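Local coordinates for uncharacterized protein (Xanthomonas campestris pv. campestris, PDB 3HIU) that is of unknown function but belongs to the ferritin-like families, folding into a bundle of four long helices with a sodium ion bound among them, at residues A16-A21 and A109-L114; Q50-G55 and E131-Q136. All blocks are in the same frame, centred on the assembly; numbering follows the deposited sequence.

Contact 1: A16-A21 and A109-L114; sequences AMEKEA and ASYRAL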
loop_
_atom_site.group_PDB
_atom_site.type_symbol
_atom_site.label_atom_id
_atom_site.label_comp_id
_atom_site.label_asym_id
_atom_site.label_seq_id
_atom_site.Cartn_x
_atom_site.Cartn_y
_atom_site.Cartn_z
ATOM N N ALA B 16 11.695 4.372 -10.890
ATOM C CA ALA B 16 12.475 4.144 -9.690
ATOM C C ALA B 16 11.686 3.272 -8.730
ATOM O O ALA B 16 12.244 2.474 -7.987
ATOM C CB ALA B 16 12.818 5.465 -9.046
HETATM N N MSE B 17 10.374 3.439 -8.752
HETATM C CA MSE B 17 9.490 2.617 -7.951
HETATM C C MSE B 17 9.581 1.151 -8.401
HETATM O O MSE B 17 9.583 0.230 -7.580
HETATM C CB MSE B 17 8.071 3.161 -8.090
HETATM C CG MSE B 17 7.063 2.565 -7.157
HETATM SE SE MSE B 17 5.292 3.122 -7.741
HETATM C CE MSE B 17 5.614 5.044 -7.842
ATOM N N GLU B 18 9.663 0.943 -9.709
ATOM C CA GLU B 18 9.761 -0.397 -10.282
ATOM C C GLU B 18 11.093 -1.044 -9.979
ATOM O O GLU B 18 11.202 -2.268 -9.942
ATOM C CB GLU B 18 9.570 -0.353 -11.800
ATOM C CG GLU B 18 8.192 0.086 -12.239
ATOM C CD GLU B 18 7.116 -0.852 -11.758
ATOM O OE1 GLU B 18 7.449 -1.965 -11.295
ATOM O OE2 GLU B 18 5.930 -0.478 -11.847
ATOM N N LYS B 19 12.115 -0.268 -9.772
ATOM C CA LYS B 19 13.429 -0.799 -9.422
ATOM C C LYS B 19 13.445 -1.215 -7.947
ATOM O O LYS B 19 14.069 -2.214 -7.581
ATOM C CB LYS B 19 14.526 0.231 -9.712
ATOM C CG LYS B 19 14.571 0.721 -11.167
ATOM C CD LYS B 19 15.178 -0.326 -12.090
ATOM C CE LYS B 19 14.659 -0.200 -13.513
ATOM N NZ LYS B 19 15.059 -1.375 -14.346
ATOM N N GLU B 20 12.747 -0.448 -7.110
ATOM C CA GLU B 20 12.580 -0.779 -5.697
ATOM C C GLU B 20 11.668 -1.993 -5.542
ATOM O O GLU B 20 11.882 -2.849 -4.677
ATOM C CB GLU B 20 11.996 0.415 -4.938
ATOM C CG GLU B 20 11.497 0.081 -3.538
ATOM C CD GLU B 20 10.650 1.188 -2.927
ATOM O OE1 GLU B 20 10.108 2.026 -3.687
ATOM O OE2 GLU B 20 10.523 1.213 -1.682
ATOM N N ALA B 21 10.642 -2.060 -6.381
ATOM C CA ALA B 21 9.755 -3.209 -6.380
ATOM C C ALA B 21 10.558 -4.445 -6.766
ATOM O O ALA B 21 10.490 -5.475 -6.088
ATOM C CB ALA B 21 8.580 -2.994 -7.348
ATOM N N ALA B 109 -2.258 3.112 -7.545
ATOM C CA ALA B 109 -2.525 4.534 -7.468
ATOM C C ALA B 109 -1.625 5.330 -8.423
ATOM O O ALA B 109 -2.110 6.162 -9.187
ATOM C CB ALA B 109 -2.385 5.025 -6.042
ATOM N N SER B 110 -0.324 5.069 -8.397
ATOM C CA SER B 110 0.604 5.830 -9.234
ATOM C C SER B 110 0.320 5.679 -10.723
ATOM O O SER B 110 0.320 6.658 -11.473
ATOM C CB SER B 110 2.037 5.403 -8.957
ATOM O OG SER B 110 2.249 5.340 -7.566
ATOM N N TYR B 111 0.084 4.447 -11.149
ATOM C CA TYR B 111 -0.149 4.192 -12.552
ATOM C C TYR B 111 -1.511 4.717 -13.011
ATOM O O TYR B 111 -1.647 5.186 -14.138
ATOM C CB TYR B 111 0.037 2.710 -12.859
ATOM C CG TYR B 111 1.495 2.309 -12.948
ATOM C CD1 TYR B 111 2.297 2.798 -13.967
ATOM C CD2 TYR B 111 2.069 1.446 -12.016
ATOM C CE1 TYR B 111 3.630 2.441 -14.070
ATOM C CE2 TYR B 111 3.412 1.078 -12.103
ATOM C CZ TYR B 111 4.187 1.582 -13.139
ATOM O OH TYR B 111 5.519 1.236 -13.261
ATOM N N ARG B 112 -2.518 4.654 -12.145
ATOM C CA ARG B 112 -3.786 5.293 -12.465
ATOM C C ARG B 112 -3.543 6.763 -12.757
ATOM O O ARG B 112 -4.024 7.281 -13.750
ATOM C CB ARG B 112 -4.794 5.162 -11.325
ATOM C CG ARG B 112 -5.316 3.753 -11.093
ATOM C CD ARG B 112 -6.322 3.707 -9.934
ATOM N NE ARG B 112 -7.705 3.857 -10.388
ATOM C CZ ARG B 112 -8.493 4.890 -10.103
ATOM N NH1 ARG B 112 -9.727 4.920 -10.573
ATOM N NH2 ARG B 112 -8.066 5.887 -9.345
ATOM N N ALA B 113 -2.788 7.435 -11.885
ATOM C CA ALA B 113 -2.517 8.863 -12.041
ATOM C C ALA B 113 -1.553 9.151 -13.195
ATOM O O ALA B 113 -1.484 10.278 -13.675
ATOM C CB ALA B 113 -2.019 9.470 -10.742
ATOM N N LEU B 114 -0.819 8.136 -13.646
ATOM C CA LEU B 114 -0.023 8.261 -14.867
ATOM C C LEU B 114 -0.883 8.238 -16.130
ATOM O O LEU B 114 -0.657 9.005 -17.067
ATOM C CB LEU B 114 1.048 7.179 -14.952
ATOM C CG LEU B 114 2.452 7.738 -14.747
ATOM C CD1 LEU B 114 3.406 6.622 -14.368
ATOM C CD2 LEU B 114 2.902 8.446 -16.011
#
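Ser110 opens the contact by turning its short side chain toward Met17, a selenomethionine. The terminal methyl does most of the touching: CE of Met17 lies 3.4 Å from OG of Ser110 and 3.8 Å from its CB, while SE stays 3.8 Å from the same OG. A CG placed anti to the backbone N (chi1 -171°) sends the Met17 chain out across the gap between the helices, and the bend at chi3 swings CE against the serine. Small and polar, Ser110 can sit here because its OG hydrogen-bonds the carbonyl O of Leu106 within its own helix, and the hydroxyl can therefore lie against the methyl without needing a polar partner on the long, pliable methionine.

One residue on, Tyr111 extends its ring toward Glu18 from the opposite direction. As modelled, the carboxylate arrives at the ring's edge with the two flat groups turned 32° apart, but OE2 of Glu18 is placed implausibly close to OH of Tyr111, so the detail of this pose and the nature of the polar meeting remain doubtful. Glu18 gets there by a bend at chi2 (-62°) that curls its chain. Around the tyrosine, Ala14, Val56 and Leu134 supply apolar neighbours suited to a large ring.

Beyond the tyrosine, Arg112 hydrogen-bonds Gln148 of the second subunit. The side chain of Glu18 also comes within about 3 Å of the bound sodium ion, and Glu107 brings a second carboxylate near that of Glu18. Inward-facing glutamates flanked by a tyrosine, between two antiparallel helices, are consistent with the metal-binding centre of a ferritin-like four-helix bundle.

Contact 2: Q50-G55 and E131-Q136; sequences QQQSAG and EDILQQ. With NA (sodium ion), chain J.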
loop_
_atom_site.group_PDB
_atom_site.type_symbol
_atom_site.label_atom_id
_atom_site.label_comp_id
_atom_site.label_asym_id
_atom_site.label_seq_id
_atom_site.Cartn_x
_atom_site.Cartn_y
_atom_site.Cartn_z
ATOM N N GLN B 50 10.789 -6.043 -14.279
ATOM C CA GLN B 50 11.891 -5.684 -15.155
ATOM C C GLN B 50 11.370 -5.168 -16.501
ATOM O O GLN B 50 11.900 -4.203 -17.056
ATOM C CB GLN B 50 12.819 -6.880 -15.340
ATOM C CG GLN B 50 13.427 -7.343 -14.032
ATOM C CD GLN B 50 13.975 -8.751 -14.104
ATOM O OE1 GLN B 50 13.912 -9.402 -15.146
ATOM N NE2 GLN B 50 14.514 -9.232 -12.990
ATOM N N GLN B 51 10.315 -5.802 -17.004
ATOM C CA GLN B 51 9.700 -5.398 -18.263
ATOM C C GLN B 51 8.829 -4.141 -18.144
ATOM O O GLN B 51 8.606 -3.439 -19.130
ATOM C CB GLN B 51 8.898 -6.554 -18.851
ATOM C CG GLN B 51 9.764 -7.724 -19.245
ATOM C CD GLN B 51 9.141 -8.553 -20.337
ATOM O OE1 GLN B 51 7.917 -8.663 -20.423
ATOM N NE2 GLN B 51 9.977 -9.145 -21.184
ATOM N N GLN B 52 8.338 -3.861 -16.940
ATOM C CA GLN B 52 7.581 -2.638 -16.696
ATOM C C GLN B 52 8.441 -1.400 -16.887
ATOM O O GLN B 52 8.221 -0.626 -17.815
ATOM C CB GLN B 52 6.977 -2.644 -15.294
ATOM C CG GLN B 52 5.643 -3.322 -15.261
ATOM C CD GLN B 52 5.181 -3.635 -13.862
ATOM O OE1 GLN B 52 5.709 -3.106 -12.883
ATOM N NE2 GLN B 52 4.190 -4.509 -13.759
ATOM N N SER B 53 9.421 -1.222 -16.005
ATOM C CA SER B 53 10.298 -0.062 -16.056
ATOM C C SER B 53 10.982 0.070 -17.422
ATOM O O SER B 53 11.141 1.164 -17.935
ATOM C CB SER B 53 11.329 -0.127 -14.931
ATOM O OG SER B 53 12.072 -1.326 -15.001
ATOM N N ALA B 54 11.383 -1.048 -18.014
ATOM C CA ALA B 54 11.936 -1.013 -19.361
ATOM C C ALA B 54 10.900 -0.424 -20.305
ATOM O O ALA B 54 11.238 0.191 -21.313
ATOM C CB ALA B 54 12.332 -2.394 -19.812
ATOM N N GLY B 55 9.630 -0.627 -19.979
ATOM C CA GLY B 55 8.559 0.002 -20.728
ATOM C C GLY B 55 8.471 1.463 -20.341
ATOM O O GLY B 55 8.276 2.341 -21.179
ATOM N N GLU B 131 -1.673 1.700 -18.537
ATOM C CA GLU B 131 -2.880 0.966 -18.175
ATOM C C GLU B 131 -2.567 -0.524 -18.134
ATOM O O GLU B 131 -3.212 -1.293 -17.410
ATOM C CB GLU B 131 -4.016 1.245 -19.169
ATOM C CG GLU B 131 -4.632 2.637 -19.067
ATOM C CD GLU B 131 -5.375 3.048 -20.339
ATOM O OE1 GLU B 131 -5.843 2.157 -21.083
ATOM O OE2 GLU B 131 -5.489 4.265 -20.601
ATOM N N ASP B 132 -1.568 -0.925 -18.917
ATOM C CA ASP B 132 -1.209 -2.331 -19.013
ATOM C C ASP B 132 -0.369 -2.738 -17.814
ATOM O O ASP B 132 -0.594 -3.798 -17.227
ATOM C CB ASP B 132 -0.501 -2.638 -20.337
ATOM C CG ASP B 132 -1.464 -2.680 -21.513
ATOM O OD1 ASP B 132 -2.608 -3.149 -21.326
ATOM O OD2 ASP B 132 -1.086 -2.242 -22.624
ATOM N N ILE B 133 0.586 -1.891 -17.438
ATOM C CA ILE B 133 1.320 -2.095 -16.193
ATOM C C ILE B 133 0.341 -2.108 -15.015
ATOM O O ILE B 133 0.454 -2.922 -14.097
ATOM C CB ILE B 133 2.405 -1.005 -15.976
ATOM C CG1 ILE B 133 3.530 -1.158 -17.005
ATOM C CG2 ILE B 133 2.967 -1.067 -14.546
ATOM C CD1 ILE B 133 4.498 0.019 -17.042
ATOM N N LEU B 134 -0.632 -1.203 -15.054
ATOM C CA LEU B 134 -1.643 -1.104 -14.001
ATOM C C LEU B 134 -2.400 -2.416 -13.773
ATOM O O LEU B 134 -2.570 -2.843 -12.639
ATOM C CB LEU B 134 -2.629 0.032 -14.314
ATOM C CG LEU B 134 -3.962 0.005 -13.557
ATOM C CD1 LEU B 134 -3.748 0.068 -12.044
ATOM C CD2 LEU B 134 -4.843 1.146 -14.031
ATOM N N GLN B 135 -2.845 -3.041 -14.862
ATOM C CA GLN B 135 -3.627 -4.279 -14.802
ATOM C C GLN B 135 -2.813 -5.417 -14.181
ATOM O O GLN B 135 -3.366 -6.290 -13.510
ATOM C CB GLN B 135 -4.129 -4.679 -16.200
ATOM C CG GLN B 135 -5.635 -5.011 -16.281
ATOM C CD GLN B 135 -5.987 -6.454 -15.899
ATOM O OE1 GLN B 135 -5.223 -7.389 -16.151
ATOM N NE2 GLN B 135 -7.164 -6.634 -15.305
ATOM N N GLN B 136 -1.500 -5.390 -14.404
ATOM C CA GLN B 136 -0.598 -6.375 -13.809
ATOM C C GLN B 136 -0.451 -6.188 -12.299
ATOM O O GLN B 136 -0.302 -7.164 -11.555
ATOM C CB GLN B 136 0.781 -6.311 -14.475
ATOM C CG GLN B 136 0.766 -6.420 -15.996
ATOM C CD GLN B 136 2.170 -6.455 -16.589
ATOM O OE1 GLN B 136 3.117 -5.916 -16.012
ATOM N NE2 GLN B 136 2.309 -7.093 -17.745
HETATM NA NA NA J . 5.875 -4.382 -10.371
#
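Gln52 and Ile133 form the tight half of this contact, where the two antiparallel segments come nearest, 6.3 Å between their CA atoms. The aliphatic part of the glutamine lies obliquely over the branched isoleucine: CG of Gln52 is 3.5 Å from CG1 of Ile133, and CD of Gln52 is equally close to CG2, at 3.5 Å. Ile133 presents both branches because its chi1 of -68° puts CG2 anti to the backbone N and CG1 beside that N, while the extended chi2 carries CD1 on toward the backbone O of Gln52. A beta-branched residue suits this spot, giving the glutamine chain a broad apolar surface to lie on.

At the buried amide both ends are used. OE1 of Gln52 binds the sodium ion at 2.8 Å, and OG1 of Thr49, a turn earlier, is a second ligand. NE2 points the other way and donates to OE1 of Gln136 at 2.9 Å, an almost straight bond of 171° that lies in the donor's amide plane and in the acceptor's carbonyl plane. Sodium on OE1 and Gln136 on NE2 together restrain the amide's rotation, with a weak bond from NE2 to Glu137 as a minor addition.

The looser side begins at Gln136. Partly exposed, its extended chain slides past Gln52 in the opposite direction and meets it mainly through that one oxygen, while Gln51 and Gln135 face solvent, where polar amides are well placed. His45 and Glu107 are further neighbours of Gln52. The ion itself sits on helix 36-62, held by Thr49 and Gln52, in a position reminiscent of the central metal site of ferritin-like four-helix bundles, though these ligands are a threonine and a glutamine.

Together the two contacts involve all four long helices: contact 1 joins helices 2-28 and 94-120, contact 2 joins 36-62 and 124-159, and their centres lie about 9 Å apart. They meet directly, CZ of Tyr111 lying 3.2 Å from CG2 of Ile133 and CB of Glu18 lying 3.6 Å from CB of Ser53. Contact 2 is the more buried, with closer backbones, a defined hydrogen bond and a sodium ligand; contact 1 spans a wider gap, bridged by the reach of Met17, Glu18 and Tyr111, and its outer side reaches the second subunit. Carboxylate and phenol groups in contact 1 thus lie beside the amide of contact 2, with the carboxylate next to the ion.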